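Inorganic polyphosphate/ATP-glucomannokinase (Arthrobacter sp., PDB 1WOQ) transfers a phosphoryl group from inorganic polyphosphate or ATP to glucose and probably mannose, as a sugar kinase of the ROK family. Local coordinates at residues A[75-80]-A[257-262]; A[104-109]-A[118-123]; A[193-198]-A[225-230]; A[197-202]-A[232-237]. All coordinates share one frame; numbering follows the deposited sequence.

Overall arrangement
Going from the N terminus, interaction 1 opens at 75-80, leading into strand 78-82, and closes only when the final helix, 250-262, returns to the same half of the molecule. The other three contacts are nested within that loop. Interaction 2 shuts first, bringing strand 118-122 back against helix 106-114; this strand neighbours strand 78-82, so interactions 1 and 2 touch through backbone and valine side chains. Interactions 3 and 4 come after it. Both start on helix 195-213, share E197 and Y198, and hold successive parts of the loop between strands 217-221 and 241-243. Their centres lie about 8 Å apart, and interaction 3 sits about 35 Å from interaction 1, centre to centre.

Interaction 1: A[75-80]-A[257-262]; sequences GSPVGV and IEIALQ
I259 reaches from helix 250-262 to the start of strand 78-82 with its two branches aimed at different targets. The methyl branch CG2 meets the ring of P77, the nearest pair being I259 CG2 and P77 CG at 3.5 Å, and the two side chains run obliquely to one another. The longer branch passes beyond the proline toward bare backbone. Its CG1 lies 3.7 Å from the CA of G79, and CD1 extends over the peptide linking V78 to G79, although its modelled position is too close to that peptide for the exact spacing to be trusted. A first torsion of -68° produces this division, setting CG2 anti to the backbone N and CG1 anti to the carbonyl carbon.

Glycine at 79 is part of the fit: a beta carbon there would point at the helix and come within a tight 3.2 Å of I259 CG1. The helix can therefore sit low on the strand, with the CA atoms of G79 and I259 only 5.9 Å apart. V78 points away from the helix and packs on I15 and I17 of the adjoining strand 14-19, whereas I259 also touches L14 there. This is how a C-terminal helix returns to cover the N-terminal sheet in the actin-like ATPase fold. Shortening this isoleucine to an alanine takes away both branches and would probably leave a gap between the P77 ring and the G79 backbone. No hydrogen bond joins the two segments, so their hold on one another is apolar and depends on shape.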
loop_
_atom_site.group_PDB
_atom_site.type_symbol
_atom_site.label_atom_id
_atom_site.label_comp_id
_atom_site.label_asym_id
_atom_site.label_seq_id
_atom_site.Cartn_x
_atom_site.Cartn_y
_atom_site.Cartn_z
ATOM N N GLY A 75 10.363 -8.295 -21.358
ATOM C CA GLY A 75 10.093 -6.877 -21.522
ATOM C C GLY A 75 8.749 -6.421 -20.988
ATOM O O GLY A 75 8.336 -5.284 -21.226
ATOM N N SER A 76 8.065 -7.299 -20.262
ATOM C CA SER A 76 6.759 -6.966 -19.710
ATOM C C SER A 76 6.864 -5.831 -18.693
ATOM O O SER A 76 7.860 -5.712 -17.981
ATOM C CB SER A 76 6.135 -8.199 -19.051
ATOM O OG SER A 76 6.972 -8.719 -18.034
ATOM N N PRO A 77 5.835 -4.973 -18.621
ATOM C CA PRO A 77 5.845 -3.855 -17.675
ATOM C C PRO A 77 5.821 -4.342 -16.229
ATOM O O PRO A 77 5.272 -5.400 -15.934
ATOM C CB PRO A 77 4.585 -3.075 -18.050
ATOM C CG PRO A 77 3.669 -4.143 -18.543
ATOM C CD PRO A 77 4.584 -4.989 -19.400
ATOM N N VAL A 78 6.423 -3.559 -15.341
ATOM C CA VAL A 78 6.489 -3.893 -13.923
ATOM C C VAL A 78 5.762 -2.843 -13.090
ATOM O O VAL A 78 5.962 -1.643 -13.281
ATOM C CB VAL A 78 7.961 -3.966 -13.451
ATOM C CG1 VAL A 78 8.031 -4.233 -11.950
ATOM C CG2 VAL A 78 8.687 -5.049 -14.225
ATOM N N GLY A 79 4.921 -3.303 -12.167
ATOM C CA GLY A 79 4.192 -2.392 -11.301
ATOM C C GLY A 79 4.963 -2.202 -10.008
ATOM O O GLY A 79 5.511 -3.155 -9.460
ATOM N N VAL A 80 5.005 -0.975 -9.507
ATOM C CA VAL A 80 5.752 -0.689 -8.286
ATOM C C VAL A 80 4.974 0.268 -7.395
ATOM O O VAL A 80 4.318 1.182 -7.895
ATOM C CB VAL A 80 7.110 -0.038 -8.631
ATOM C CG1 VAL A 80 7.919 0.202 -7.368
ATOM C CG2 VAL A 80 7.875 -0.923 -9.611
ATOM N N ILE A 257 -2.212 -5.233 -10.642
ATOM C CA ILE A 257 -3.554 -4.866 -11.083
ATOM C C ILE A 257 -3.507 -3.544 -11.844
ATOM O O ILE A 257 -4.082 -3.427 -12.921
ATOM C CB ILE A 257 -4.525 -4.689 -9.884
ATOM C CG1 ILE A 257 -4.838 -6.049 -9.260
ATOM C CG2 ILE A 257 -5.808 -3.993 -10.346
ATOM C CD1 ILE A 257 -5.704 -5.964 -8.016
ATOM N N GLU A 258 -2.822 -2.553 -11.275
ATOM C CA GLU A 258 -2.721 -1.243 -11.904
ATOM C C GLU A 258 -2.149 -1.339 -13.317
ATOM O O GLU A 258 -2.645 -0.681 -14.230
ATOM C CB GLU A 258 -1.866 -0.298 -11.049
ATOM C CG GLU A 258 -1.856 1.157 -11.533
ATOM C CD GLU A 258 -3.241 1.791 -11.557
ATOM O OE1 GLU A 258 -4.208 1.151 -11.095
ATOM O OE2 GLU A 258 -3.364 2.938 -12.035
ATOM N N ILE A 259 -1.107 -2.146 -13.500
ATOM C CA ILE A 259 -0.519 -2.312 -14.831
ATOM C C ILE A 259 -1.601 -2.773 -15.797
ATOM O O ILE A 259 -1.785 -2.194 -16.869
ATOM C CB ILE A 259 0.582 -3.391 -14.858
ATOM C CG1 ILE A 259 1.796 -2.936 -14.059
ATOM C CG2 ILE A 259 0.977 -3.694 -16.307
ATOM C CD1 ILE A 259 2.906 -3.955 -14.056
ATOM N N ALA A 260 -2.304 -3.829 -15.402
ATOM C CA ALA A 260 -3.370 -4.408 -16.209
ATOM C C ALA A 260 -4.442 -3.385 -16.561
ATOM O O ALA A 260 -4.851 -3.280 -17.717
ATOM C CB ALA A 260 -3.994 -5.586 -15.470
ATOM N N LEU A 261 -4.898 -2.632 -15.564
ATOM C CA LEU A 261 -5.924 -1.623 -15.792
ATOM C C LEU A 261 -5.437 -0.560 -16.767
ATOM O O LEU A 261 -6.164 -0.164 -17.679
ATOM C CB LEU A 261 -6.326 -0.961 -14.474
ATOM C CG LEU A 261 -7.013 -1.844 -13.428
ATOM C CD1 LEU A 261 -7.317 -1.013 -12.191
ATOM C CD2 LEU A 261 -8.291 -2.436 -14.005
ATOM N N GLN A 262 -4.206 -0.099 -16.575
ATOM C CA GLN A 262 -3.631 0.923 -17.442
ATOM C C GLN A 262 -3.465 0.398 -18.865
ATOM O O GLN A 262 -3.767 1.100 -19.830
ATOM C CB GLN A 262 -2.279 1.382 -16.891
ATOM C CG GLN A 262 -2.338 1.936 -15.476
ATOM C CD GLN A 262 -3.190 3.185 -15.359
ATOM O OE1 GLN A 262 -4.386 3.167 -15.649
ATOM N NE2 GLN A 262 -2.576 4.280 -14.930
#

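Interaction 2: A[104-109]-A[118-123]; sequences TDIDAL and VEVIND. With BGC (beta-D-glucopyranose), chain C.
The carboxylate of D107, from helix 106-114, serves both polar backbone atoms of V120, N directly and O through a water, much as a neighbouring strand might. D107 OD1 accepts from V120 N at 2.9 Å, met on its syn side and 29° out of the carboxylate plane. The water donates to D107 OD2 and, at 2.8 Å, to V120 O. A first torsion of -84° sets CG beside the backbone N, from where the carboxylate meets the V120 peptide. A lysine in its place would probably leave V120 N without this acceptor and the bridging water without one of its mates.

Strand 118-122, outermost in its sheet within this chain, is parallel to strand 78-82 and joined to it through helix 106-114, a beta-alpha-beta crossover; D107 thus meets the sheet's edge at V120. I106 CG2 packs on V120 CG2 at 3.5 Å, the side chains crossing at about a right angle. D105 OD1 N-caps the helix by accepting from A108 N.

The strand runs into the glucose pocket. D123 OD2 accepts from glucose O4 at 2.5 Å and D123 OD1 from O6 at 2.7 Å, while N122 ND2 bonds weakly to O3 and O4.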
loop_
_atom_site.group_PDB
_atom_site.type_symbol
_atom_site.label_atom_id
_atom_site.label_comp_id
_atom_site.label_asym_id
_atom_site.label_seq_id
_atom_site.Cartn_x
_atom_site.Cartn_y
_atom_site.Cartn_z
ATOM N N THR A 104 10.482 13.778 -7.986
ATOM C CA THR A 104 11.250 12.798 -8.742
ATOM C C THR A 104 10.333 12.008 -9.671
ATOM O O THR A 104 9.284 11.517 -9.248
ATOM C CB THR A 104 11.968 11.800 -7.803
ATOM O OG1 THR A 104 13.022 12.472 -7.108
ATOM C CG2 THR A 104 12.549 10.629 -8.597
ATOM N N ASP A 105 10.714 11.905 -10.942
ATOM C CA ASP A 105 9.928 11.130 -11.897
ATOM C C ASP A 105 10.360 9.690 -11.640
ATOM O O ASP A 105 11.324 9.203 -12.240
ATOM C CB ASP A 105 10.277 11.522 -13.334
ATOM C CG ASP A 105 9.346 10.891 -14.357
ATOM O OD1 ASP A 105 8.810 9.786 -14.097
ATOM O OD2 ASP A 105 9.158 11.496 -15.435
ATOM N N ILE A 106 9.662 9.019 -10.731
ATOM C CA ILE A 106 10.004 7.649 -10.380
ATOM C C ILE A 106 9.745 6.651 -11.513
ATOM O O ILE A 106 10.465 5.658 -11.643
ATOM C CB ILE A 106 9.290 7.224 -9.057
ATOM C CG1 ILE A 106 9.789 5.847 -8.610
ATOM C CG2 ILE A 106 7.777 7.259 -9.229
ATOM C CD1 ILE A 106 9.350 5.471 -7.189
ATOM N N ASP A 107 8.741 6.909 -12.349
ATOM C CA ASP A 107 8.472 6.014 -13.473
ATOM C C ASP A 107 9.675 6.015 -14.407
ATOM O O ASP A 107 10.142 4.957 -14.828
ATOM C CB ASP A 107 7.225 6.460 -14.246
ATOM C CG ASP A 107 5.941 5.956 -13.620
ATOM O OD1 ASP A 107 5.978 5.538 -12.443
ATOM O OD2 ASP A 107 4.894 5.981 -14.301
ATOM N N ALA A 108 10.179 7.208 -14.717
ATOM C CA ALA A 108 11.336 7.344 -15.603
ATOM C C ALA A 108 12.569 6.724 -14.953
ATOM O O ALA A 108 13.320 5.991 -15.595
ATOM C CB ALA A 108 11.594 8.820 -15.907
ATOM N N LEU A 109 12.773 7.037 -13.679
ATOM C CA LEU A 109 13.909 6.515 -12.923
ATOM C C LEU A 109 13.987 4.992 -12.982
ATOM O O LEU A 109 15.033 4.420 -13.300
ATOM C CB LEU A 109 13.799 6.937 -11.456
ATOM C CG LEU A 109 14.841 6.348 -10.495
ATOM C CD1 LEU A 109 16.162 7.079 -10.684
ATOM C CD2 LEU A 109 14.363 6.480 -9.054
ATOM N N VAL A 118 7.995 0.720 -16.325
ATOM C CA VAL A 118 7.664 0.628 -14.908
ATOM C C VAL A 118 6.665 1.724 -14.587
ATOM O O VAL A 118 6.869 2.887 -14.943
ATOM C CB VAL A 118 8.903 0.833 -14.009
ATOM C CG1 VAL A 118 8.487 0.840 -12.539
ATOM C CG2 VAL A 118 9.918 -0.259 -14.260
ATOM N N GLU A 119 5.579 1.347 -13.924
ATOM C CA GLU A 119 4.552 2.303 -13.543
ATOM C C GLU A 119 4.305 2.207 -12.052
ATOM O O GLU A 119 3.970 1.141 -11.529
ATOM C CB GLU A 119 3.273 2.041 -14.327
ATOM C CG GLU A 119 3.418 2.408 -15.792
ATOM C CD GLU A 119 2.163 2.154 -16.587
ATOM O OE1 GLU A 119 1.074 2.527 -16.107
ATOM O OE2 GLU A 119 2.271 1.595 -17.698
ATOM N N VAL A 120 4.483 3.338 -11.382
ATOM C CA VAL A 120 4.332 3.425 -9.942
ATOM C C VAL A 120 2.943 3.882 -9.518
ATOM O O VAL A 120 2.269 4.639 -10.226
ATOM C CB VAL A 120 5.391 4.394 -9.354
ATOM C CG1 VAL A 120 5.246 4.501 -7.844
ATOM C CG2 VAL A 120 6.795 3.910 -9.725
ATOM N N ILE A 121 2.521 3.399 -8.358
ATOM C CA ILE A 121 1.227 3.748 -7.789
ATOM C C ILE A 121 1.429 3.844 -6.283
ATOM O O ILE A 121 2.322 3.201 -5.731
ATOM C CB ILE A 121 0.171 2.665 -8.098
ATOM C CG1 ILE A 121 -1.162 3.026 -7.434
ATOM C CG2 ILE A 121 0.671 1.302 -7.626
ATOM C CD1 ILE A 121 -2.289 2.058 -7.765
ATOM N N ASN A 122 0.622 4.657 -5.616
ATOM C CA ASN A 122 0.750 4.776 -4.171
ATOM C C ASN A 122 0.561 3.406 -3.514
ATOM O O ASN A 122 -0.279 2.617 -3.944
ATOM C CB ASN A 122 -0.281 5.764 -3.631
ATOM C CG ASN A 122 -0.355 5.747 -2.128
ATOM O OD1 ASN A 122 -1.207 5.076 -1.549
ATOM N ND2 ASN A 122 0.554 6.472 -1.479
ATOM N N ASP A 123 1.335 3.128 -2.468
ATOM C CA ASP A 123 1.251 1.836 -1.794
ATOM C C ASP A 123 -0.126 1.492 -1.216
ATOM O O ASP A 123 -0.589 0.352 -1.341
ATOM C CB ASP A 123 2.326 1.727 -0.701
ATOM C CG ASP A 123 2.156 2.750 0.415
ATOM O OD1 ASP A 123 2.580 2.447 1.549
ATOM O OD2 ASP A 123 1.625 3.854 0.168
HETATM C C2 BGC C . 2.125 8.484 3.156
HETATM C C3 BGC C . 1.176 7.705 2.235
HETATM C C4 BGC C . 1.373 6.195 2.433
HETATM C C5 BGC C . 1.227 5.845 3.922
HETATM C C6 BGC C . 1.486 4.384 4.232
HETATM C C1 BGC C . 1.907 8.027 4.602
HETATM O O1 BGC C . 2.777 8.685 5.456
HETATM O O2 BGC C . 1.875 9.875 3.044
HETATM O O3 BGC C . 1.416 8.053 0.880
HETATM O O4 BGC C . 0.405 5.478 1.675
HETATM O O5 BGC C . 2.160 6.623 4.705
HETATM O O6 BGC C . 2.742 3.960 3.725
HETATM O O HOH W 1 2.574 5.659 -12.801
#

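Interaction 3: A[193-198]-A[225-230]; sequences LSWDEY and SKRADE
W195, at the first turn of helix 195-213, lays its indole against E230 and R227, the three residues that carry this contact. The methylene of E230 sits over one face of the five-membered ring: CB lies 3.8 Å from the ring centroid and 14° off the normal, a CH-pi contact. The first torsion of E230, -71°, sets CG near W195 CD1 and NE1. The chain then bends at the second torsion, and the carboxylate plane stands 49° from the ring. R227 approaches the six-membered part with its aliphatic stem, CB being 3.9 Å from W195 CZ2, and the two side chains cross at about a right angle.

The polar end of R227 is engaged within its own segment. D229 OD1 meets R227 NH1 at 3.0 Å and E230 OE2 meets NH2 more weakly, both acids lying in the guanidinium plane at its edge. That network probably steadies the two side chains that pack on the indole. A water accepts from W195 NE1 at 3.2 Å and, weakly, from R227 NH2, adding a polar link between the segments. R188 of helix 185-190 makes a cation-pi contact with the same tryptophan.

The contact thus ties the loop between strands 217-221 and 241-243 to the N-terminus of helix 195-213, which is capped: S194 OG accepts from E197 N at 3.1 Å, and E197 OE1 accepts from S194 N, the reciprocal pairing of a capping box.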
loop_
_atom_site.group_PDB
_atom_site.type_symbol
_atom_site.label_atom_id
_atom_site.label_comp_id
_atom_site.label_asym_id
_atom_site.label_seq_id
_atom_site.Cartn_x
_atom_site.Cartn_y
_atom_site.Cartn_z
ATOM N N LEU A 193 1.904 2.691 24.089
ATOM C CA LEU A 193 0.476 2.422 24.176
ATOM C C LEU A 193 0.116 0.942 24.195
ATOM O O LEU A 193 0.682 0.139 23.450
ATOM C CB LEU A 193 -0.248 3.079 22.998
ATOM C CG LEU A 193 -0.715 4.532 23.095
ATOM C CD1 LEU A 193 0.332 5.407 23.744
ATOM C CD2 LEU A 193 -1.053 5.016 21.695
ATOM N N SER A 194 -0.831 0.590 25.055
ATOM C CA SER A 194 -1.312 -0.781 25.133
ATOM C C SER A 194 -2.303 -0.879 23.979
ATOM O O SER A 194 -2.624 0.134 23.358
ATOM C CB SER A 194 -2.041 -1.015 26.459
ATOM O OG SER A 194 -3.160 -0.152 26.575
ATOM N N TRP A 195 -2.783 -2.081 23.680
ATOM C CA TRP A 195 -3.745 -2.232 22.598
ATOM C C TRP A 195 -5.024 -1.458 22.918
ATOM O O TRP A 195 -5.654 -0.895 22.022
ATOM C CB TRP A 195 -4.068 -3.711 22.362
ATOM C CG TRP A 195 -2.978 -4.454 21.643
ATOM C CD1 TRP A 195 -2.315 -5.567 22.082
ATOM C CD2 TRP A 195 -2.431 -4.146 20.352
ATOM N NE1 TRP A 195 -1.391 -5.970 21.146
ATOM C CE2 TRP A 195 -1.441 -5.117 20.075
ATOM C CE3 TRP A 195 -2.682 -3.146 19.404
ATOM C CZ2 TRP A 195 -0.700 -5.115 18.888
ATOM C CZ3 TRP A 195 -1.945 -3.144 18.221
ATOM C CH2 TRP A 195 -0.965 -4.125 17.976
ATOM N N ASP A 196 -5.401 -1.416 24.195
ATOM C CA ASP A 196 -6.607 -0.695 24.590
ATOM C C ASP A 196 -6.446 0.811 24.433
ATOM O O ASP A 196 -7.376 1.499 24.008
ATOM C CB ASP A 196 -6.993 -1.019 26.037
ATOM C CG ASP A 196 -7.403 -2.465 26.220
ATOM O OD1 ASP A 196 -8.049 -3.021 25.306
ATOM O OD2 ASP A 196 -7.092 -3.042 27.284
ATOM N N GLU A 197 -5.272 1.331 24.779
ATOM C CA GLU A 197 -5.034 2.760 24.644
ATOM C C GLU A 197 -5.008 3.105 23.158
ATOM O O GLU A 197 -5.478 4.168 22.745
ATOM C CB GLU A 197 -3.713 3.145 25.313
ATOM C CG GLU A 197 -3.716 2.901 26.822
ATOM C CD GLU A 197 -2.396 3.255 27.481
ATOM O OE1 GLU A 197 -1.349 2.785 26.996
ATOM O OE2 GLU A 197 -2.409 3.997 28.486
ATOM N N TYR A 198 -4.464 2.193 22.358
ATOM C CA TYR A 198 -4.396 2.385 20.911
ATOM C C TYR A 198 -5.819 2.384 20.359
ATOM O O TYR A 198 -6.125 3.102 19.407
ATOM C CB TYR A 198 -3.580 1.256 20.267
ATOM C CG TYR A 198 -3.270 1.451 18.795
ATOM C CD1 TYR A 198 -2.720 2.648 18.329
ATOM C CD2 TYR A 198 -3.491 0.428 17.874
ATOM C CE1 TYR A 198 -2.399 2.821 16.978
ATOM C CE2 TYR A 198 -3.170 0.586 16.521
ATOM C CZ TYR A 198 -2.626 1.782 16.082
ATOM O OH TYR A 198 -2.309 1.942 14.750
ATOM N N SER A 225 -2.497 -5.235 11.161
ATOM C CA SER A 225 -3.902 -5.562 10.954
ATOM C C SER A 225 -4.049 -7.031 11.341
ATOM O O SER A 225 -5.156 -7.534 11.519
ATOM C CB SER A 225 -4.312 -5.357 9.492
ATOM O OG SER A 225 -3.675 -6.278 8.625
ATOM N N LYS A 226 -2.915 -7.713 11.482
ATOM C CA LYS A 226 -2.920 -9.120 11.860
ATOM C C LYS A 226 -3.277 -9.244 13.338
ATOM O O LYS A 226 -3.566 -10.335 13.826
ATOM C CB LYS A 226 -1.550 -9.751 11.603
ATOM C CG LYS A 226 -1.579 -11.270 11.465
ATOM C CD LYS A 226 -1.876 -11.711 10.027
ATOM C CE LYS A 226 -3.233 -11.227 9.529
ATOM N NZ LYS A 226 -3.431 -11.513 8.077
ATOM N N ARG A 227 -3.252 -8.116 14.043
ATOM C CA ARG A 227 -3.588 -8.085 15.463
ATOM C C ARG A 227 -4.903 -7.340 15.659
ATOM O O ARG A 227 -5.201 -6.862 16.753
ATOM C CB ARG A 227 -2.484 -7.386 16.264
ATOM C CG ARG A 227 -1.096 -7.974 16.055
ATOM C CD ARG A 227 -1.025 -9.452 16.428
ATOM N NE ARG A 227 -1.154 -9.677 17.866
ATOM C CZ ARG A 227 -2.307 -9.838 18.509
ATOM N NH1 ARG A 227 -3.455 -9.806 17.847
ATOM N NH2 ARG A 227 -2.310 -10.028 19.823
ATOM N N ALA A 228 -5.686 -7.250 14.588
ATOM C CA ALA A 228 -6.968 -6.558 14.617
ATOM C C ALA A 228 -7.894 -7.019 15.741
ATOM O O ALA A 228 -8.673 -6.229 16.272
ATOM C CB ALA A 228 -7.669 -6.715 13.274
ATOM N N ASP A 229 -7.817 -8.294 16.102
ATOM C CA ASP A 229 -8.675 -8.817 17.159
ATOM C C ASP A 229 -8.384 -8.168 18.510
ATOM O O ASP A 229 -9.183 -8.268 19.442
ATOM C CB ASP A 229 -8.522 -10.338 17.260
ATOM C CG ASP A 229 -7.092 -10.765 17.504
ATOM O OD1 ASP A 229 -6.213 -10.400 16.692
ATOM O OD2 ASP A 229 -6.848 -11.470 18.505
ATOM N N GLU A 230 -7.246 -7.489 18.604
ATOM C CA GLU A 230 -6.845 -6.818 19.839
ATOM C C GLU A 230 -7.420 -5.410 19.991
ATOM O O GLU A 230 -7.372 -4.836 21.081
ATOM C CB GLU A 230 -5.319 -6.728 19.924
ATOM C CG GLU A 230 -4.611 -8.048 20.166
ATOM C CD GLU A 230 -5.042 -8.708 21.462
ATOM O OE1 GLU A 230 -5.159 -7.999 22.481
ATOM O OE2 GLU A 230 -5.258 -9.937 21.462
HETATM O O HOH W 2 -0.047 -8.661 20.205
#

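Interaction 4: A[197-202]-A[232-237]; sequences EYSVLL and LPNLRL
S199 OG is held between two partners, receiving from N234 ND2 across the contact and bonding to W195 O one turn back in helix 195-213. The bond from N234 ND2 is long at 3.3 Å but fairly straight, with an angle of 162° at the hydrogen, and the hydroxyl lies only 12° from the amide plane. The serine's first torsion, -68°, places OG beside its own backbone N, from where it can meet the carbonyl four residues earlier and still face N234.

Next to this bond L235 inserts one branch, CD2 being the methyl on the helix side. It rests 3.5 Å from S199 O and touches the side of L202, whose CB is 4.2 Å away. L202 also has its CG over the centre of the Y198 ring.

Within its own segment R236 NH1 donates to L235 O at 2.8 Å, from above the carbonyl plane, and also to P233 O at 3.1 Å.

The contact packs the loop between strands 217-221 and 241-243 on helix 195-213. Between 197-202 and 232-237 the link is one side-chain hydrogen bond and a buried methyl, supplemented further along the helix by R236 N bonding to Q203 OE1. Since W195 O can only accept, the serine hydroxyl probably gives its proton there and offers a lone pair to N234.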
loop_
_atom_site.group_PDB
_atom_site.type_symbol
_atom_site.label_atom_id
_atom_site.label_comp_id
_atom_site.label_asym_id
_atom_site.label_seq_id
_atom_site.Cartn_x
_atom_site.Cartn_y
_atom_site.Cartn_z
ATOM N N GLU A 197 -5.272 1.331 24.779
ATOM C CA GLU A 197 -5.034 2.760 24.644
ATOM C C GLU A 197 -5.008 3.105 23.158
ATOM O O GLU A 197 -5.478 4.168 22.745
ATOM C CB GLU A 197 -3.713 3.145 25.313
ATOM C CG GLU A 197 -3.716 2.901 26.822
ATOM C CD GLU A 197 -2.396 3.255 27.481
ATOM O OE1 GLU A 197 -1.349 2.785 26.996
ATOM O OE2 GLU A 197 -2.409 3.997 28.486
ATOM N N TYR A 198 -4.464 2.193 22.358
ATOM C CA TYR A 198 -4.396 2.385 20.911
ATOM C C TYR A 198 -5.819 2.384 20.359
ATOM O O TYR A 198 -6.125 3.102 19.407
ATOM C CB TYR A 198 -3.580 1.256 20.267
ATOM C CG TYR A 198 -3.270 1.451 18.795
ATOM C CD1 TYR A 198 -2.720 2.648 18.329
ATOM C CD2 TYR A 198 -3.491 0.428 17.874
ATOM C CE1 TYR A 198 -2.399 2.821 16.978
ATOM C CE2 TYR A 198 -3.170 0.586 16.521
ATOM C CZ TYR A 198 -2.626 1.782 16.082
ATOM O OH TYR A 198 -2.309 1.942 14.750
ATOM N N SER A 199 -6.689 1.579 20.967
ATOM C CA SER A 199 -8.084 1.498 20.538
ATOM C C SER A 199 -8.781 2.844 20.694
ATOM O O SER A 199 -9.674 3.178 19.916
ATOM C CB SER A 199 -8.838 0.435 21.343
ATOM O OG SER A 199 -8.375 -0.864 21.029
ATOM N N VAL A 200 -8.383 3.614 21.705
ATOM C CA VAL A 200 -8.972 4.931 21.928
ATOM C C VAL A 200 -8.627 5.827 20.739
ATOM O O VAL A 200 -9.487 6.523 20.194
ATOM C CB VAL A 200 -8.432 5.583 23.224
ATOM C CG1 VAL A 200 -8.890 7.031 23.314
ATOM C CG2 VAL A 200 -8.923 4.807 24.440
ATOM N N LEU A 201 -7.356 5.807 20.348
ATOM C CA LEU A 201 -6.893 6.601 19.218
ATOM C C LEU A 201 -7.592 6.185 17.926
ATOM O O LEU A 201 -7.972 7.032 17.116
ATOM C CB LEU A 201 -5.380 6.447 19.049
ATOM C CG LEU A 201 -4.501 7.260 20.002
ATOM C CD1 LEU A 201 -3.057 6.814 19.870
ATOM C CD2 LEU A 201 -4.629 8.742 19.671
ATOM N N LEU A 202 -7.763 4.881 17.729
ATOM C CA LEU A 202 -8.414 4.395 16.520
ATOM C C LEU A 202 -9.904 4.719 16.522
ATOM O O LEU A 202 -10.477 4.990 15.471
ATOM C CB LEU A 202 -8.200 2.886 16.359
ATOM C CG LEU A 202 -6.742 2.452 16.173
ATOM C CD1 LEU A 202 -6.695 0.955 15.925
ATOM C CD2 LEU A 202 -6.115 3.198 14.999
ATOM N N LEU A 232 -10.088 -3.917 17.182
ATOM C CA LEU A 232 -11.351 -3.698 16.480
ATOM C C LEU A 232 -12.557 -4.012 17.369
ATOM O O LEU A 232 -13.548 -3.285 17.355
ATOM C CB LEU A 232 -11.413 -4.528 15.194
ATOM C CG LEU A 232 -10.410 -4.151 14.100
ATOM C CD1 LEU A 232 -10.735 -4.944 12.838
ATOM C CD2 LEU A 232 -10.475 -2.654 13.813
ATOM N N PRO A 233 -12.490 -5.099 18.156
ATOM C CA PRO A 233 -13.618 -5.439 19.030
ATOM C C PRO A 233 -13.997 -4.322 20.012
ATOM O O PRO A 233 -15.141 -4.243 20.455
ATOM C CB PRO A 233 -13.128 -6.695 19.745
ATOM C CG PRO A 233 -12.277 -7.349 18.705
ATOM C CD PRO A 233 -11.488 -6.182 18.153
ATOM N N ASN A 234 -13.039 -3.461 20.345
ATOM C CA ASN A 234 -13.289 -2.360 21.278
ATOM C C ASN A 234 -13.952 -1.146 20.635
ATOM O O ASN A 234 -14.496 -0.288 21.332
ATOM C CB ASN A 234 -11.985 -1.895 21.930
ATOM C CG ASN A 234 -11.353 -2.956 22.798
ATOM O OD1 ASN A 234 -12.027 -3.602 23.600
ATOM N ND2 ASN A 234 -10.043 -3.133 22.655
ATOM N N LEU A 235 -13.899 -1.062 19.312
ATOM C CA LEU A 235 -14.477 0.078 18.619
ATOM C C LEU A 235 -15.999 0.057 18.573
ATOM O O LEU A 235 -16.624 -1.004 18.604
ATOM C CB LEU A 235 -13.914 0.166 17.195
ATOM C CG LEU A 235 -12.385 0.206 17.101
ATOM C CD1 LEU A 235 -11.966 0.348 15.637
ATOM C CD2 LEU A 235 -11.846 1.366 17.922
ATOM N N ARG A 236 -16.583 1.247 18.515
ATOM C CA ARG A 236 -18.028 1.408 18.446
ATOM C C ARG A 236 -18.309 2.352 17.286
ATOM O O ARG A 236 -18.420 3.565 17.466
ATOM C CB ARG A 236 -18.558 1.989 19.759
ATOM C CG ARG A 236 -18.413 1.045 20.950
ATOM C CD ARG A 236 -19.317 -0.175 20.798
ATOM N NE ARG A 236 -19.176 -1.124 21.902
ATOM C CZ ARG A 236 -18.160 -1.969 22.044
ATOM N NH1 ARG A 236 -17.181 -1.998 21.151
ATOM N NH2 ARG A 236 -18.123 -2.793 23.083
ATOM N N LEU A 237 -18.412 1.780 16.092
ATOM C CA LEU A 237 -18.647 2.557 14.884
ATOM C C LEU A 237 -19.956 2.184 14.209
ATOM O O LEU A 237 -20.501 1.105 14.436
ATOM C CB LEU A 237 -17.502 2.326 13.898
ATOM C CG LEU A 237 -16.087 2.573 14.418
ATOM C CD1 LEU A 237 -15.074 2.047 13.410
ATOM C CD2 LEU A 237 -15.889 4.057 14.674
#